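Local coordinates for putative uncharacterized protein (Toxoplasma gondii, PDB 4FBD) that is of unknown function but belongs to the DUF3228 family and combines two separate mixed beta-sheets in a chain found as a dimer, at residues A[68-73]-A[93-98]; A[106-111]-A[133-138]; A[150-155]-A[184-189]. One frame throughout, in Å; residues are numbered along the deposited sequence. Where two conformers were deposited one is given.

The three contacts follow one another along the chain without overlap. Contacts 1 and 3 both reach one five-stranded mixed sheet. Contact 1 lays helix 63-76 on strand 90-96, and contact 3 pairs strand 149-156 with strand 181-189. Strands 90-96 and 149-156 are neighbours, so the two contacts touch, with centres about 11 Å apart. Contact 2 lies in a second mixed sheet, of four strands. Its centre is about 29 Å from that of contact 1 and about 24 Å from that of contact 3, and it touches neither. The chain's last strand, 232-235, goes back to complete this second sheet, so the two sheets are interleaved along the sequence.

Contact 1. Residues A[68-73]-A[93-98]; sequences EKVNEL and LYIPNF
Helix 63-76 packs against the end of strand 90-96 and the turn that follows it, a helix-on-sheet contact in which Phe98 meets Lys69, Val70 and Leu73. The Phe98 ring is the main piece on the strand side. Lys69 lies over one of its faces. Its CB sits 3.7 Å above the ring plane, displaced from the ring centre, and makes a CH-pi contact 4.0 Å from the Phe98 ring centroid. Lys69 has two conformers. In the one described, the chain is extended beyond CG, so its aliphatic part runs along the ring, with Lys69 CD 3.7 Å from Phe98 CE1.

Val70 comes to the ring edge, almost level with the ring, with CG2 4.2 Å from Phe98 CE2. The same methyl meets Ile95 CD1 at 3.9 Å, and these two side chains cross at about a right angle. One turn after Lys69, Leu73 CD1 approaches Phe98 CD2 obliquely at 3.8 Å. Phe98 already points at the helix, and chi1 of 70° sets the ring among the three side chains.

Phe66, one turn before Lys69, also meets the Phe98 ring, with the planes about 30° apart. Asn97 is the centre of an inverse gamma turn, and its ND2 bonds to the carbonyls of Ala147 and Ala101. Ile95 further packs on Leu152 of the neighbouring strand. The contact is held by apolar and CH-pi packing, an arrangement typical of a helix packed on one face of a mixed beta-sheet, as in alpha-beta folds.

Contact 2. Residues A[106-111]-A[133-138]; sequences LPITAD and RWFPMS
Strand 105-107 of the four-stranded sheet and the loop after it meet strand 130-135 here through side chains, with strand 232-235 between them: Leu106 and Ile108 reach over to Phe135 and Arg133. Leu106 bonds through its backbone to Ala233 of the middle strand, and Phe135 to Ile234 of that strand and to Met236 just beyond it.

Phe135 carries most of the contact. Leu106 CB lies 3.9 Å from Phe135 CD2, and the two side chains cross obliquely. The backbone takes part as well. Leu106 O comes in at the ring edge, in its plane, 3.8 Å from Phe135 CE2. Pro107 O is 3.7 Å from the same CE2 but approaches obliquely. Ile108 CG1 then touches Phe135 CZ at 4.0 Å. The ring also meets Tyr139, with the planes about 50° apart.

Ile108 extends beyond the ring to Arg133. Its CD1 sits over one face of the guanidinium, 3.4 Å above the plane and displaced from CZ toward NH2, with Arg133 NH2 at 3.5 Å. The two side chains run toward each other. Arg133 runs straight from CG to NE (chi2 178°, chi3 180°), which carries the guanidinium out to the isoleucine methyl.

Both terminal nitrogens of this buried arginine have partners outside the two segments. NH2 bonds to the carbonyl of Trp229, and NH1 to Ser118 OG of the second subunit. Leu242 of that subunit also packs on Ile108. The contact thus joins the sheet's outermost strand in this chain to the next-but-one strand, side chains meeting across strand 232-235 on one face of a mixed sheet next to the dimer interface.

Contact 3. Residues A[150-155]-A[184-189]; sequences LDLILY and IAVKAQ
Ile184 crosses to Tyr155 and Ile153 on the paired strand. Its CB branches to CG1 and CG2. A chi1 of 58° sets CG1 over the residue's own backbone, 3.3 Å from Tyr155 CD1, a tight, oblique approach to the ring. CG2 meets Tyr155 CB at 4.0 Å. At the tip, CD1 touches both Tyr155 CD1 and Ile153 CG2. Ile160 of helix 157-166 packs on Ile184 and Tyr155 as well.

The backbones are antiparallel. Asp151 and Lys187 exchange two hydrogen bonds, with Asp151 N to Lys187 O at 2.8 Å. Ile153 N donates to Ala185 O at 2.9 Å, while Ile184 N donates to Ile153 O at 3.0 Å. Ile184 and Ala185 thus both face Ile153.

Leu150, Leu152, Val186 and Ala188 share one face of the sheet, where Leu152 CD2 meets Val186 CG1. Beside Asp151, on the face shared with Lys187, a water donates to Asp151 OD2 and Gln189 OE1, bridging the strands. Asp151 OD1 takes His92 ND1, and Gln189 NE2 bonds to the carbonyl of Tyr193. The pairing is an antiparallel beta ladder interrupted by a classic beta bulge.

Contact 1. Residues A[68-73]-A[93-98]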
loop_
_atom_site.group_PDB
_atom_site.type_symbol
_atom_site.label_atom_id
_atom_site.label_comp_id
_atom_site.label_asym_id
_atom_site.label_seq_id
_atom_site.Cartn_x
_atom_site.Cartn_y
_atom_site.Cartn_z
ATOM N N GLU A 68 -10.396 -13.599 -35.773
ATOM C CA GLU A 68 -10.072 -14.653 -36.694
ATOM C C GLU A 68 -8.755 -15.325 -36.301
ATOM O O GLU A 68 -8.668 -16.555 -36.258
ATOM C CB GLU A 68 -9.983 -14.083 -38.111
ATOM C CG GLU A 68 -10.082 -15.119 -39.221
ATOM C CD GLU A 68 -8.852 -15.994 -39.380
ATOM O OE1 GLU A 68 -7.858 -15.780 -38.656
ATOM O OE2 GLU A 68 -8.875 -16.890 -40.261
ATOM N N LYS A 69 -7.732 -14.524 -36.017
ATOM C CA LYS A 69 -6.432 -15.085 -35.635
ATOM C C LYS A 69 -6.493 -15.776 -34.278
ATOM O O LYS A 69 -5.814 -16.780 -34.060
ATOM C CB LYS A 69 -5.339 -14.026 -35.692
ATOM C CG LYS A 69 -5.082 -13.547 -37.109
ATOM C CD LYS A 69 -3.851 -12.677 -37.203
ATOM C CE LYS A 69 -3.593 -12.230 -38.638
ATOM N NZ LYS A 69 -2.378 -11.370 -38.694
ATOM N N VAL A 70 -7.318 -15.256 -33.372
ATOM C CA VAL A 70 -7.501 -15.891 -32.065
ATOM C C VAL A 70 -8.083 -17.278 -32.282
ATOM O O VAL A 70 -7.553 -18.275 -31.782
ATOM C CB VAL A 70 -8.465 -15.117 -31.165
ATOM C CG1 VAL A 70 -8.973 -16.018 -30.039
ATOM C CG2 VAL A 70 -7.796 -13.876 -30.633
ATOM N N ASN A 71 -9.177 -17.343 -33.033
ATOM C CA ASN A 71 -9.808 -18.630 -33.328
ATOM C C ASN A 71 -8.893 -19.607 -34.081
ATOM O O ASN A 71 -8.889 -20.807 -33.808
ATOM C CB ASN A 71 -11.137 -18.391 -34.045
ATOM C CG ASN A 71 -12.212 -17.936 -33.079
ATOM O OD1 ASN A 71 -12.449 -18.592 -32.063
ATOM N ND2 ASN A 71 -12.854 -16.821 -33.372
ATOM N N GLU A 72 -8.095 -19.084 -35.005
ATOM C CA GLU A 72 -7.130 -19.905 -35.731
ATOM C C GLU A 72 -6.062 -20.422 -34.774
ATOM O O GLU A 72 -5.706 -21.602 -34.814
ATOM C CB GLU A 72 -6.444 -19.099 -36.818
ATOM C CG GLU A 72 -5.514 -19.921 -37.685
ATOM C CD GLU A 72 -4.905 -19.103 -38.828
ATOM O OE1 GLU A 72 -5.071 -19.504 -40.002
ATOM O OE2 GLU A 72 -4.296 -18.048 -38.550
ATOM N N LEU A 73 -5.526 -19.538 -33.935
ATOM C CA LEU A 73 -4.519 -19.964 -32.981
ATOM C C LEU A 73 -5.057 -21.032 -32.033
ATOM O O LEU A 73 -4.330 -21.948 -31.660
ATOM C CB LEU A 73 -3.965 -18.781 -32.186
ATOM C CG LEU A 73 -3.030 -17.889 -33.015
ATOM C CD1 LEU A 73 -2.662 -16.587 -32.299
ATOM C CD2 LEU A 73 -1.762 -18.661 -33.411
ATOM N N LEU A 93 -7.919 -17.720 -21.323
ATOM C CA LEU A 93 -6.848 -18.478 -21.939
ATOM C C LEU A 93 -5.706 -17.552 -22.340
ATOM O O LEU A 93 -5.910 -16.356 -22.551
ATOM C CB LEU A 93 -7.312 -19.221 -23.189
ATOM C CG LEU A 93 -7.904 -18.344 -24.283
ATOM C CD1 LEU A 93 -7.840 -19.026 -25.657
ATOM C CD2 LEU A 93 -9.343 -17.948 -23.890
ATOM N N TYR A 94 -4.523 -18.140 -22.461
ATOM C CA TYR A 94 -3.312 -17.452 -22.871
ATOM C C TYR A 94 -2.963 -17.855 -24.258
ATOM O O TYR A 94 -2.980 -19.021 -24.556
ATOM C CB TYR A 94 -2.147 -17.850 -21.969
ATOM C CG TYR A 94 -2.433 -17.457 -20.584
ATOM C CD1 TYR A 94 -2.285 -16.139 -20.194
ATOM C CD2 TYR A 94 -2.919 -18.362 -19.675
ATOM C CE1 TYR A 94 -2.591 -15.743 -18.932
ATOM C CE2 TYR A 94 -3.204 -17.974 -18.385
ATOM C CZ TYR A 94 -3.036 -16.653 -18.033
ATOM O OH TYR A 94 -3.357 -16.218 -16.801
ATOM N N ILE A 95 -2.690 -16.885 -25.119
ATOM C CA ILE A 95 -2.283 -17.145 -26.474
ATOM C C ILE A 95 -1.038 -16.262 -26.773
ATOM O O ILE A 95 -0.771 -15.267 -26.059
ATOM C CB ILE A 95 -3.404 -16.800 -27.483
ATOM C CG1 ILE A 95 -3.644 -15.283 -27.530
ATOM C CG2 ILE A 95 -4.728 -17.525 -27.134
ATOM C CD1 ILE A 95 -4.658 -14.835 -28.617
ATOM N N PRO A 96 -0.272 -16.621 -27.798
ATOM C CA PRO A 96 0.847 -15.764 -28.198
ATOM C C PRO A 96 0.381 -14.343 -28.560
ATOM O O PRO A 96 -0.716 -14.160 -29.102
ATOM C CB PRO A 96 1.391 -16.453 -29.453
ATOM C CG PRO A 96 0.977 -17.917 -29.298
ATOM C CD PRO A 96 -0.358 -17.857 -28.603
ATOM N N ASN A 97 1.205 -13.353 -28.237
ATOM C CA ASN A 97 0.890 -11.959 -28.478
ATOM C C ASN A 97 1.179 -11.584 -29.929
ATOM O O ASN A 97 2.254 -11.094 -30.255
ATOM C CB ASN A 97 1.714 -11.103 -27.518
ATOM C CG ASN A 97 1.356 -9.642 -27.585
ATOM O OD1 ASN A 97 0.415 -9.252 -28.288
ATOM N ND2 ASN A 97 2.096 -8.814 -26.840
ATOM N N PHE A 98 0.207 -11.787 -30.803
ATOM C CA PHE A 98 0.405 -11.511 -32.222
ATOM C C PHE A 98 0.134 -10.065 -32.642
ATOM O O PHE A 98 0.422 -9.719 -33.778
ATOM C CB PHE A 98 -0.440 -12.449 -33.088
ATOM C CG PHE A 98 -1.904 -12.179 -33.011
ATOM C CD1 PHE A 98 -2.504 -11.289 -33.893
ATOM C CD2 PHE A 98 -2.678 -12.807 -32.073
ATOM C CE1 PHE A 98 -3.875 -11.035 -33.834
ATOM C CE2 PHE A 98 -4.057 -12.570 -31.992
ATOM C CZ PHE A 98 -4.653 -11.684 -32.863
#

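Contact 2. Residues A[106-111]-A[133-138]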
loop_
_atom_site.group_PDB
_atom_site.type_symbol
_atom_site.label_atom_id
_atom_site.label_comp_id
_atom_site.label_asym_id
_atom_site.label_seq_id
_atom_site.Cartn_x
_atom_site.Cartn_y
_atom_site.Cartn_z
ATOM N N LEU A 106 6.380 -2.958 -15.653
ATOM C CA LEU A 106 7.776 -3.298 -15.904
ATOM C C LEU A 106 8.434 -3.850 -14.644
ATOM O O LEU A 106 7.988 -3.562 -13.531
ATOM C CB LEU A 106 8.574 -2.059 -16.346
ATOM C CG LEU A 106 8.270 -1.472 -17.724
ATOM C CD1 LEU A 106 8.699 -0.027 -17.792
ATOM C CD2 LEU A 106 8.922 -2.295 -18.834
ATOM N N PRO A 107 9.499 -4.632 -14.825
ATOM C CA PRO A 107 10.243 -5.167 -13.707
ATOM C C PRO A 107 11.075 -4.077 -13.054
ATOM O O PRO A 107 11.544 -3.152 -13.732
ATOM C CB PRO A 107 11.167 -6.235 -14.324
ATOM C CG PRO A 107 11.074 -6.089 -15.813
ATOM C CD PRO A 107 9.869 -5.246 -16.126
ATOM N N ILE A 108 11.229 -4.168 -11.748
ATOM C CA ILE A 108 12.040 -3.204 -11.033
ATOM C C ILE A 108 13.402 -3.832 -10.922
ATOM O O ILE A 108 13.501 -4.924 -10.397
ATOM C CB ILE A 108 11.467 -2.941 -9.638
ATOM C CG1 ILE A 108 10.059 -2.350 -9.761
ATOM C CG2 ILE A 108 12.333 -1.953 -8.900
ATOM C CD1 ILE A 108 9.229 -2.514 -8.508
ATOM N N THR A 109 14.434 -3.182 -11.449
ATOM C CA THR A 109 15.803 -3.702 -11.360
ATOM C C THR A 109 16.681 -2.735 -10.572
ATOM O O THR A 109 16.250 -1.642 -10.228
ATOM C CB THR A 109 16.428 -3.822 -12.716
ATOM O OG1 THR A 109 16.565 -2.511 -13.266
ATOM C CG2 THR A 109 15.561 -4.691 -13.661
ATOM N N ALA A 110 17.925 -3.130 -10.296
ATOM C CA ALA A 110 18.836 -2.249 -9.572
ATOM C C ALA A 110 19.122 -0.997 -10.417
ATOM O O ALA A 110 19.339 0.069 -9.874
ATOM C CB ALA A 110 20.164 -2.969 -9.196
ATOM N N ASP A 111 19.100 -1.131 -11.740
ATOM C CA ASP A 111 19.380 -0.008 -12.598
ATOM C C ASP A 111 18.213 0.948 -12.810
ATOM O O ASP A 111 18.448 2.126 -13.112
ATOM C CB ASP A 111 19.913 -0.491 -13.961
ATOM C CG ASP A 111 21.346 -1.044 -13.869
ATOM O OD1 ASP A 111 21.921 -1.071 -12.750
ATOM O OD2 ASP A 111 21.896 -1.457 -14.905
ATOM N N ARG A 133 2.922 3.313 -6.644
ATOM C CA ARG A 133 4.205 3.623 -7.281
ATOM C C ARG A 133 4.167 3.210 -8.729
ATOM O O ARG A 133 3.483 2.240 -9.111
ATOM C CB ARG A 133 5.365 2.965 -6.576
ATOM C CG ARG A 133 5.429 1.478 -6.601
ATOM C CD ARG A 133 6.669 1.031 -5.893
ATOM N NE ARG A 133 6.799 -0.426 -5.872
ATOM C CZ ARG A 133 7.816 -1.078 -5.322
ATOM N NH1 ARG A 133 8.806 -0.431 -4.764
ATOM N NH2 ARG A 133 7.840 -2.405 -5.346
ATOM N N TRP A 134 4.929 3.912 -9.536
ATOM C CA TRP A 134 4.939 3.641 -10.952
ATOM C C TRP A 134 6.191 4.148 -11.646
ATOM O O TRP A 134 6.918 4.967 -11.117
ATOM C CB TRP A 134 3.735 4.335 -11.583
ATOM C CG TRP A 134 3.819 5.829 -11.431
ATOM C CD1 TRP A 134 4.429 6.684 -12.277
ATOM C CD2 TRP A 134 3.312 6.634 -10.352
ATOM N NE1 TRP A 134 4.333 7.973 -11.815
ATOM C CE2 TRP A 134 3.649 7.973 -10.636
ATOM C CE3 TRP A 134 2.595 6.358 -9.192
ATOM C CZ2 TRP A 134 3.310 9.030 -9.797
ATOM C CZ3 TRP A 134 2.240 7.424 -8.351
ATOM C CH2 TRP A 134 2.604 8.732 -8.659
ATOM N N PHE A 135 6.417 3.642 -12.845
ATOM C CA PHE A 135 7.479 4.134 -13.726
ATOM C C PHE A 135 6.798 5.112 -14.663
ATOM O O PHE A 135 5.799 4.785 -15.300
ATOM C CB PHE A 135 8.079 3.040 -14.607
ATOM C CG PHE A 135 8.990 2.119 -13.897
ATOM C CD1 PHE A 135 10.204 2.547 -13.467
ATOM C CD2 PHE A 135 8.656 0.795 -13.722
ATOM C CE1 PHE A 135 11.081 1.689 -12.809
ATOM C CE2 PHE A 135 9.520 -0.064 -13.097
ATOM C CZ PHE A 135 10.737 0.381 -12.627
ATOM N N PRO A 136 7.345 6.309 -14.768
ATOM C CA PRO A 136 6.781 7.270 -15.678
ATOM C C PRO A 136 7.161 6.958 -17.112
ATOM O O PRO A 136 8.055 6.141 -17.357
ATOM C CB PRO A 136 7.368 8.602 -15.225
ATOM C CG PRO A 136 8.373 8.310 -14.212
ATOM C CD PRO A 136 8.352 6.874 -13.864
ATOM N N MET A 137 6.484 7.616 -18.050
ATOM C CA MET A 137 6.712 7.379 -19.473
ATOM C C MET A 137 8.091 7.788 -19.974
ATOM O O MET A 137 8.587 7.197 -20.938
ATOM C CB MET A 137 5.622 8.053 -20.305
ATOM C CG MET A 137 4.258 7.404 -20.116
ATOM S SD MET A 137 4.282 5.670 -20.584
ATOM C CE MET A 137 4.501 5.811 -22.355
ATOM N N SER A 138 8.725 8.764 -19.322
ATOM C CA SER A 138 10.061 9.186 -19.733
ATOM C C SER A 138 11.015 7.993 -19.716
ATOM O O SER A 138 11.988 7.957 -20.482
ATOM C CB SER A 138 10.587 10.329 -18.855
ATOM O OG SER A 138 10.593 9.953 -17.495
#

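Contact 3. Residues A[150-155]-A[184-189]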
loop_
_atom_site.group_PDB
_atom_site.type_symbol
_atom_site.label_atom_id
_atom_site.label_comp_id
_atom_site.label_asym_id
_atom_site.label_seq_id
_atom_site.Cartn_x
_atom_site.Cartn_y
_atom_site.Cartn_z
ATOM N N LEU A 150 -1.134 -12.890 -24.334
ATOM C CA LEU A 150 -2.373 -12.183 -24.126
ATOM C C LEU A 150 -3.244 -13.093 -23.260
ATOM O O LEU A 150 -3.433 -14.273 -23.590
ATOM C CB LEU A 150 -3.093 -11.901 -25.445
ATOM C CG LEU A 150 -2.315 -11.044 -26.437
ATOM C CD1 LEU A 150 -3.048 -10.967 -27.745
ATOM C CD2 LEU A 150 -2.030 -9.652 -25.836
ATOM N N ASP A 151 -3.723 -12.566 -22.136
ATOM C CA ASP A 151 -4.626 -13.285 -21.273
ATOM C C ASP A 151 -5.959 -12.819 -21.823
ATOM O O ASP A 151 -6.280 -11.621 -21.750
ATOM C CB ASP A 151 -4.436 -12.863 -19.819
ATOM C CG ASP A 151 -5.170 -13.763 -18.819
ATOM O OD1 ASP A 151 -5.861 -14.718 -19.241
ATOM O OD2 ASP A 151 -5.026 -13.513 -17.582
ATOM N N LEU A 152 -6.696 -13.730 -22.451
ATOM C CA LEU A 152 -7.999 -13.404 -23.013
ATOM C C LEU A 152 -9.038 -13.770 -21.983
ATOM O O LEU A 152 -9.131 -14.940 -21.568
ATOM C CB LEU A 152 -8.251 -14.172 -24.289
ATOM C CG LEU A 152 -7.251 -13.973 -25.428
ATOM C CD1 LEU A 152 -7.635 -14.887 -26.635
ATOM C CD2 LEU A 152 -7.166 -12.505 -25.802
ATOM N N ILE A 153 -9.810 -12.783 -21.543
ATOM C CA ILE A 153 -10.819 -13.056 -20.526
ATOM C C ILE A 153 -12.133 -13.225 -21.229
ATOM O O ILE A 153 -12.517 -12.367 -22.021
ATOM C CB ILE A 153 -10.949 -11.925 -19.511
ATOM C CG1 ILE A 153 -9.572 -11.488 -18.998
ATOM C CG2 ILE A 153 -11.849 -12.371 -18.358
ATOM C CD1 ILE A 153 -8.813 -12.597 -18.323
ATOM N N LEU A 154 -12.823 -14.324 -20.935
ATOM C CA LEU A 154 -14.099 -14.643 -21.562
ATOM C C LEU A 154 -15.282 -14.564 -20.606
ATOM O O LEU A 154 -15.150 -14.810 -19.419
ATOM C CB LEU A 154 -14.048 -16.069 -22.116
ATOM C CG LEU A 154 -12.917 -16.357 -23.109
ATOM C CD1 LEU A 154 -12.949 -17.795 -23.558
ATOM C CD2 LEU A 154 -12.966 -15.430 -24.313
ATOM N N TYR A 155 -16.439 -14.196 -21.143
ATOM C CA TYR A 155 -17.702 -14.168 -20.397
ATOM C C TYR A 155 -18.685 -14.957 -21.198
ATOM O O TYR A 155 -18.610 -14.963 -22.424
ATOM C CB TYR A 155 -18.219 -12.739 -20.156
ATOM C CG TYR A 155 -17.812 -12.153 -18.810
ATOM C CD1 TYR A 155 -16.473 -12.012 -18.460
ATOM C CD2 TYR A 155 -18.777 -11.729 -17.896
ATOM C CE1 TYR A 155 -16.103 -11.473 -17.231
ATOM C CE2 TYR A 155 -18.424 -11.192 -16.670
ATOM C CZ TYR A 155 -17.082 -11.070 -16.341
ATOM O OH TYR A 155 -16.720 -10.539 -15.130
ATOM N N ILE A 184 -14.095 -10.246 -23.476
ATOM C CA ILE A 184 -14.497 -8.964 -22.909
ATOM C C ILE A 184 -13.272 -8.145 -22.424
ATOM O O ILE A 184 -13.357 -6.936 -22.224
ATOM C CB ILE A 184 -15.558 -9.134 -21.792
ATOM C CG1 ILE A 184 -15.063 -10.015 -20.653
ATOM C CG2 ILE A 184 -16.861 -9.708 -22.343
ATOM C CD1 ILE A 184 -14.134 -9.338 -19.707
ATOM N N ALA A 185 -12.135 -8.816 -22.270
ATOM C CA ALA A 185 -10.899 -8.158 -21.868
ATOM C C ALA A 185 -9.721 -8.882 -22.472
ATOM O O ALA A 185 -9.765 -10.089 -22.685
ATOM C CB ALA A 185 -10.764 -8.123 -20.330
ATOM N N VAL A 186 -8.661 -8.124 -22.726
ATOM C CA VAL A 186 -7.407 -8.642 -23.272
ATOM C C VAL A 186 -6.272 -7.994 -22.506
ATOM O O VAL A 186 -6.149 -6.788 -22.472
ATOM C CB VAL A 186 -7.244 -8.295 -24.761
ATOM C CG1 VAL A 186 -5.957 -8.892 -25.277
ATOM C CG2 VAL A 186 -8.432 -8.781 -25.550
ATOM N N LYS A 187 -5.435 -8.810 -21.888
ATOM C CA LYS A 187 -4.342 -8.317 -21.081
ATOM C C LYS A 187 -3.014 -8.796 -21.594
ATOM O O LYS A 187 -2.758 -9.992 -21.577
ATOM C CB LYS A 187 -4.519 -8.857 -19.672
ATOM C CG LYS A 187 -5.289 -7.998 -18.734
ATOM C CD LYS A 187 -4.351 -7.005 -18.058
ATOM C CE LYS A 187 -3.300 -7.726 -17.178
ATOM N NZ LYS A 187 -2.512 -6.765 -16.352
ATOM N N ALA A 188 -2.167 -7.871 -22.023
ATOM C CA ALA A 188 -0.824 -8.217 -22.464
ATOM C C ALA A 188 0.017 -8.387 -21.219
ATOM O O ALA A 188 0.043 -7.493 -20.349
ATOM C CB ALA A 188 -0.233 -7.145 -23.344
ATOM N N GLN A 189 0.693 -9.531 -21.122
ATOM C CA GLN A 189 1.535 -9.811 -19.988
ATOM C C GLN A 189 2.554 -10.888 -20.356
ATOM O O GLN A 189 2.418 -11.567 -21.370
ATOM C CB GLN A 189 0.685 -10.222 -18.786
ATOM C CG GLN A 189 -0.173 -11.475 -19.001
ATOM C CD GLN A 189 -1.025 -11.789 -17.812
ATOM O OE1 GLN A 189 -1.884 -10.996 -17.452
ATOM N NE2 GLN A 189 -0.816 -12.976 -17.191
HETATM O O HOH W 1 -3.799 -11.751 -15.804
#